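Local coordinates for putative major capsid protein (Cafeteriavirus-dependent mavirus, PDB 6G44) that probably assembles, as a double jelly-roll capsid protein, into the shell that encloses the genome of this virophage, at residues A336-Q341 with K469-S474; A354-L359 with S424-R429. All coordinates share one frame; numbering follows the deposited sequence.

Contact 1 of 2, residues A336-Q341 with K469-S474; sequences AVMVSQ and KLEVFS
With chi1 at 167°, Leu470 swings CG away from its own backbone N and brings CD1 back over the facing strand, where it meets Val337 CG1 at 3.6 Å and Val339 CG2 at 4.0 Å. On the other face, Met338 holds CG between its backbone N and carbonyl carbon (chi1 81°), and a bend at chi3 sends CE to Phe473 CE1, 4.0 Å away. The methyl comes at the ring slantwise. Ala336 adds only CB, which lies against Phe473 CB, while its carbonyl O sits at the ring edge near the ring plane.

Between the two faces, six main-chain hydrogen bonds join the antiparallel strands, two in each of the pairs Ala336-Phe473, Met338-Glu471 and Ser340-Lys469. The shortest, Phe473 N to Ala336 O, spans 2.8 Å. Val337-Val472 and Val339-Leu470 are the non-hydrogen-bonded pairs, and there Val339 CA approaches Lys469 O at 3.3 Å in a CA-H...O contact. Ser340 has two conformers, so the links of its hydroxyl are tentative: in the one given, a water lies 2.7 Å from Ser340 OG and 3.2 Å from Lys469 O, and OG also bonds Lys128.

Both strands belong to one sheet of a jelly-roll. Strand 286-305 pairs with 469-474 along its other edge, and Val337 bonds through its backbone to Ile426 on the other flank. The Leu470 and Val472 face packs on strand 319-328 of the second sheet, whereas Ala336, Met338 and Phe473 lie against Leu129 of helix 123-130.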
loop_
_atom_site.group_PDB
_atom_site.type_symbol
_atom_site.label_atom_id
_atom_site.label_comp_id
_atom_site.label_asym_id
_atom_site.label_seq_id
_atom_site.Cartn_x
_atom_site.Cartn_y
_atom_site.Cartn_z
ATOM N N ALA C 336 23.408 0.516 -14.057
ATOM C CA ALA C 336 23.216 -0.215 -12.791
ATOM C C ALA C 336 24.547 -0.847 -12.400
ATOM O O ALA C 336 25.196 -1.504 -13.241
ATOM C CB ALA C 336 22.129 -1.268 -12.897
ATOM N N VAL C 337 24.929 -0.682 -11.147
ATOM C CA VAL C 337 26.176 -1.227 -10.610
ATOM C C VAL C 337 25.831 -2.223 -9.521
ATOM O O VAL C 337 25.046 -1.913 -8.607
ATOM C CB VAL C 337 27.050 -0.106 -10.017
ATOM C CG1 VAL C 337 28.369 -0.675 -9.492
ATOM C CG2 VAL C 337 27.303 0.969 -11.046
ATOM N N MET C 338 26.429 -3.410 -9.584
ATOM C CA MET C 338 26.254 -4.395 -8.535
ATOM C C MET C 338 27.514 -5.228 -8.436
ATOM O O MET C 338 28.203 -5.408 -9.441
ATOM C CB MET C 338 24.990 -5.239 -8.770
ATOM C CG MET C 338 25.017 -6.390 -9.723
ATOM S SD MET C 338 23.449 -7.347 -9.622
ATOM C CE MET C 338 22.425 -6.360 -10.664
ATOM N N VAL C 339 27.798 -5.727 -7.245
ATOM C CA VAL C 339 28.939 -6.601 -6.992
ATOM C C VAL C 339 28.390 -7.920 -6.476
ATOM O O VAL C 339 27.846 -7.963 -5.379
ATOM C CB VAL C 339 29.898 -5.952 -5.992
ATOM C CG1 VAL C 339 31.070 -6.901 -5.692
ATOM C CG2 VAL C 339 30.416 -4.617 -6.502
ATOM N N SER C 340 28.515 -9.001 -7.260
ATOM C CA SER C 340 27.856 -10.279 -6.983
ATOM C C SER C 340 28.850 -11.310 -6.465
ATOM O O SER C 340 29.982 -11.376 -6.964
ATOM C CB SER C 340 27.168 -10.836 -8.246
ATOM O OG SER C 340 26.004 -10.093 -8.594
ATOM N N GLN C 341 28.422 -12.119 -5.496
ATOM C CA GLN C 341 29.198 -13.290 -5.079
ATOM C C GLN C 341 29.169 -14.244 -6.267
ATOM O O GLN C 341 28.097 -14.622 -6.748
ATOM C CB GLN C 341 28.543 -13.908 -3.848
ATOM C CG GLN C 341 29.253 -15.133 -3.295
ATOM C CD GLN C 341 28.454 -15.727 -2.172
ATOM O OE1 GLN C 341 27.398 -16.320 -2.402
ATOM N NE2 GLN C 341 28.908 -15.500 -0.940
ATOM N N LYS C 469 32.335 -10.284 -8.270
ATOM C CA LYS C 469 32.361 -9.696 -9.599
ATOM C C LYS C 469 31.602 -8.368 -9.610
ATOM O O LYS C 469 30.403 -8.329 -9.339
ATOM C CB LYS C 469 31.760 -10.651 -10.611
ATOM C CG LYS C 469 31.765 -10.147 -12.036
ATOM C CD LYS C 469 31.029 -11.087 -12.980
ATOM C CE LYS C 469 31.852 -12.307 -13.320
ATOM N NZ LYS C 469 31.233 -13.088 -14.423
ATOM N N LEU C 470 32.305 -7.303 -9.949
ATOM C CA LEU C 470 31.701 -5.984 -10.223
ATOM C C LEU C 470 31.124 -6.027 -11.630
ATOM O O LEU C 470 31.828 -6.373 -12.581
ATOM C CB LEU C 470 32.746 -4.868 -10.099
ATOM C CG LEU C 470 32.381 -3.492 -10.647
ATOM C CD1 LEU C 470 31.117 -2.912 -9.998
ATOM C CD2 LEU C 470 33.514 -2.498 -10.525
ATOM N N GLU C 471 29.842 -5.700 -11.781
ATOM C CA GLU C 471 29.184 -5.643 -13.075
ATOM C C GLU C 471 28.549 -4.275 -13.232
ATOM O O GLU C 471 27.941 -3.748 -12.277
ATOM C CB GLU C 471 28.101 -6.701 -13.192
ATOM C CG GLU C 471 28.614 -8.141 -13.219
ATOM C CD GLU C 471 27.479 -9.146 -13.363
ATOM O OE1 GLU C 471 26.662 -9.207 -12.418
ATOM O OE2 GLU C 471 27.389 -9.862 -14.406
ATOM N N VAL C 472 28.697 -3.698 -14.419
ATOM C CA VAL C 472 28.078 -2.428 -14.791
ATOM C C VAL C 472 27.187 -2.720 -15.981
ATOM O O VAL C 472 27.663 -3.185 -17.023
ATOM C CB VAL C 472 29.107 -1.332 -15.121
ATOM C CG1 VAL C 472 28.408 -0.024 -15.486
ATOM C CG2 VAL C 472 30.044 -1.175 -13.934
ATOM N N PHE C 473 25.887 -2.486 -15.803
ATOM C CA PHE C 473 24.914 -2.689 -16.864
ATOM C C PHE C 473 24.459 -1.363 -17.413
ATOM O O PHE C 473 24.406 -0.379 -16.680
ATOM C CB PHE C 473 23.682 -3.409 -16.346
ATOM C CG PHE C 473 23.960 -4.781 -15.834
ATOM C CD1 PHE C 473 24.294 -4.976 -14.505
ATOM C CD2 PHE C 473 23.895 -5.882 -16.676
ATOM C CE1 PHE C 473 24.544 -6.246 -14.004
ATOM C CE2 PHE C 473 24.179 -7.164 -16.174
ATOM C CZ PHE C 473 24.491 -7.331 -14.841
ATOM N N SER C 474 24.153 -1.324 -18.707
ATOM C CA SER C 474 23.465 -0.173 -19.308
ATOM C C SER C 474 22.025 -0.535 -19.581
ATOM O O SER C 474 21.731 -1.675 -19.930
ATOM C CB SER C 474 24.107 0.285 -20.601
ATOM O OG SER C 474 24.110 -0.761 -21.534
HETATM O O HOH W 1 27.325 -8.367 -10.249
#

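Contact 2 of 2, residues A354-L359 with S424-R429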
loop_
_atom_site.group_PDB
_atom_site.type_symbol
_atom_site.label_atom_id
_atom_site.label_comp_id
_atom_site.label_asym_id
_atom_site.label_seq_id
_atom_site.Cartn_x
_atom_site.Cartn_y
_atom_site.Cartn_z
ATOM N N ALA C 354 27.481 -7.914 -2.603
ATOM C CA ALA C 354 28.262 -7.156 -1.642
ATOM C C ALA C 354 27.528 -5.869 -1.236
ATOM O O ALA C 354 26.666 -5.375 -1.984
ATOM C CB ALA C 354 29.644 -6.819 -2.212
ATOM N N GLY C 355 27.908 -5.322 -0.077
ATOM C CA GLY C 355 27.402 -4.005 0.356
ATOM C C GLY C 355 28.321 -2.940 -0.208
ATOM O O GLY C 355 29.490 -2.867 0.199
ATOM N N ILE C 356 27.833 -2.116 -1.129
ATOM C CA ILE C 356 28.669 -1.083 -1.731
ATOM C C ILE C 356 28.648 0.143 -0.809
ATOM O O ILE C 356 27.590 0.693 -0.519
ATOM C CB ILE C 356 28.215 -0.717 -3.153
ATOM C CG1 ILE C 356 28.291 -1.957 -4.055
ATOM C CG2 ILE C 356 29.055 0.446 -3.706
ATOM C CD1 ILE C 356 27.727 -1.764 -5.431
ATOM N N ILE C 357 29.837 0.583 -0.402
ATOM C CA ILE C 357 30.002 1.716 0.518
ATOM C C ILE C 357 30.616 2.936 -0.163
ATOM O O ILE C 357 30.605 4.023 0.416
ATOM C CB ILE C 357 30.841 1.327 1.774
ATOM C CG1 ILE C 357 32.272 0.954 1.396
ATOM C CG2 ILE C 357 30.161 0.188 2.543
ATOM C CD1 ILE C 357 33.201 0.866 2.595
ATOM N N GLY C 358 31.121 2.768 -1.391
ATOM C CA GLY C 358 31.677 3.872 -2.149
ATOM C C GLY C 358 31.628 3.601 -3.630
ATOM O O GLY C 358 31.682 2.451 -4.055
ATOM N N LEU C 359 31.458 4.674 -4.394
ATOM C CA LEU C 359 31.396 4.612 -5.832
ATOM C C LEU C 359 32.136 5.798 -6.408
ATOM O O LEU C 359 31.941 6.910 -5.937
ATOM C CB LEU C 359 29.920 4.622 -6.262
ATOM C CG LEU C 359 29.584 4.205 -7.671
ATOM C CD1 LEU C 359 29.997 2.766 -7.955
ATOM C CD2 LEU C 359 28.088 4.386 -7.889
ATOM N N SER C 424 23.844 -4.475 -2.472
ATOM C CA SER C 424 23.497 -3.253 -3.210
ATOM C C SER C 424 23.263 -3.424 -4.695
ATOM O O SER C 424 23.973 -4.172 -5.372
ATOM C CB SER C 424 24.595 -2.204 -3.065
ATOM O OG SER C 424 25.075 -2.083 -1.746
ATOM N N VAL C 425 22.319 -2.650 -5.211
ATOM C CA VAL C 425 22.295 -2.306 -6.637
ATOM C C VAL C 425 22.155 -0.806 -6.717
ATOM O O VAL C 425 21.237 -0.241 -6.123
ATOM C CB VAL C 425 21.133 -2.968 -7.408
ATOM C CG1 VAL C 425 21.157 -2.573 -8.873
ATOM C CG2 VAL C 425 21.230 -4.489 -7.281
ATOM N N ILE C 426 23.072 -0.159 -7.427
ATOM C CA ILE C 426 23.043 1.303 -7.555
ATOM C C ILE C 426 22.649 1.681 -8.979
ATOM O O ILE C 426 23.412 1.446 -9.918
ATOM C CB ILE C 426 24.359 1.986 -7.138
ATOM C CG1 ILE C 426 24.702 1.650 -5.688
ATOM C CG2 ILE C 426 24.254 3.502 -7.328
ATOM C CD1 ILE C 426 26.137 1.969 -5.298
ATOM N N PHE C 427 21.481 2.274 -9.134
ATOM C CA PHE C 427 20.991 2.790 -10.401
ATOM C C PHE C 427 21.345 4.256 -10.491
ATOM O O PHE C 427 21.070 5.018 -9.544
ATOM C CB PHE C 427 19.469 2.627 -10.513
ATOM C CG PHE C 427 19.006 1.196 -10.576
ATOM C CD1 PHE C 427 19.007 0.508 -11.782
ATOM C CD2 PHE C 427 18.531 0.520 -9.440
ATOM C CE1 PHE C 427 18.550 -0.797 -11.851
ATOM C CE2 PHE C 427 18.059 -0.784 -9.527
ATOM C CZ PHE C 427 18.099 -1.452 -10.737
ATOM N N PHE C 428 22.001 4.680 -11.583
ATOM C CA PHE C 428 22.288 6.114 -11.807
ATOM C C PHE C 428 22.165 6.465 -13.282
ATOM O O PHE C 428 22.369 5.603 -14.146
ATOM C CB PHE C 428 23.662 6.534 -11.239
ATOM C CG PHE C 428 24.848 6.046 -12.043
ATOM C CD1 PHE C 428 25.378 6.818 -13.064
ATOM C CD2 PHE C 428 25.481 4.831 -11.736
ATOM C CE1 PHE C 428 26.453 6.359 -13.816
ATOM C CE2 PHE C 428 26.569 4.396 -12.460
ATOM C CZ PHE C 428 27.059 5.160 -13.514
ATOM N N ARG C 429 21.747 7.695 -13.545
ATOM C CA ARG C 429 21.545 8.213 -14.903
ATOM C C ARG C 429 22.709 9.148 -15.246
ATOM O O ARG C 429 23.346 9.703 -14.347
ATOM C CB ARG C 429 20.249 9.016 -14.950
ATOM C CG ARG C 429 18.998 8.238 -14.589
ATOM C CD ARG C 429 17.819 9.163 -14.593
ATOM N NE ARG C 429 16.572 8.516 -14.197
ATOM C CZ ARG C 429 15.738 7.890 -15.009
ATOM N NH1 ARG C 429 15.963 7.827 -16.313
ATOM N NH2 ARG C 429 14.618 7.368 -14.529
HETATM O O HOH W 2 26.517 -4.924 -4.821
#
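Ser424 grips 354-359 from both its backbone and its side chain. Its N-H donates to Ala354 O at 3.0 Å, and OG accepts the N-H of Ile356 at 2.8 Å in a nearly straight bond, 169° at the hydrogen. The torsion behind this is chi1 -44°, which sets OG opposite the carbonyl carbon and beside the backbone N, so that one residue reaches the main chain at two points. OG is hydrogen-bonded as well to Phe394 O. A water lies 2.9 Å from Ala354 O and 2.7 Å from Ser424 O and can tie the two carbonyls together. Ser424 CB, meanwhile, rests 3.8 Å from Ile356 CG1.

Val425 turns its side chain to the reverse side of the strand, where CG1 lies over one face of the Phe427 ring, toward its rim. Ile426 turns back toward 354-359: Ile426 CD1 crosses Ile356 slantwise and meets Ile356 CG2 at 3.7 Å, and Ile426 CG2 meets Leu359 CD2 end to end at 4.0 Å. Leu378 of helix 375-384 touches both Ile426 and Leu359, and Leu381 touches Ile426, closing the cluster. Phe427 follows Val425 to the reverse side and packs on Ala336. The Phe428 ring meets that of Phe335, their planes about 20° apart.

Main-chain partnership between the segments is thus confined to the 424 end; farther on they part and only aliphatic side chains bridge them. The chemistry changes along the contact accordingly: the buried amide of Ile356 is satisfied by a serine hydroxyl, and beyond it Ile356, Leu359 and Ile426 meet through branched aliphatic groups.

In the fold
From the N terminus, strand 334-341 comes first and provides one side of contact 1. The chain turns into 354-359, in the other sheet of the jelly-roll, passes through the helices between 375 and 417, and returns at 424-429, closing the shorter loop of contact 2. After strand 448-457 it reaches 469-474 and closes the longer loop of contact 1, which encloses the shorter one. Their centres are about 9 Å apart. Contact 1 joins two strands of one sheet; because strand 425-428 borders 334-341 in that sheet, contact 2 ties it to the facing sheet.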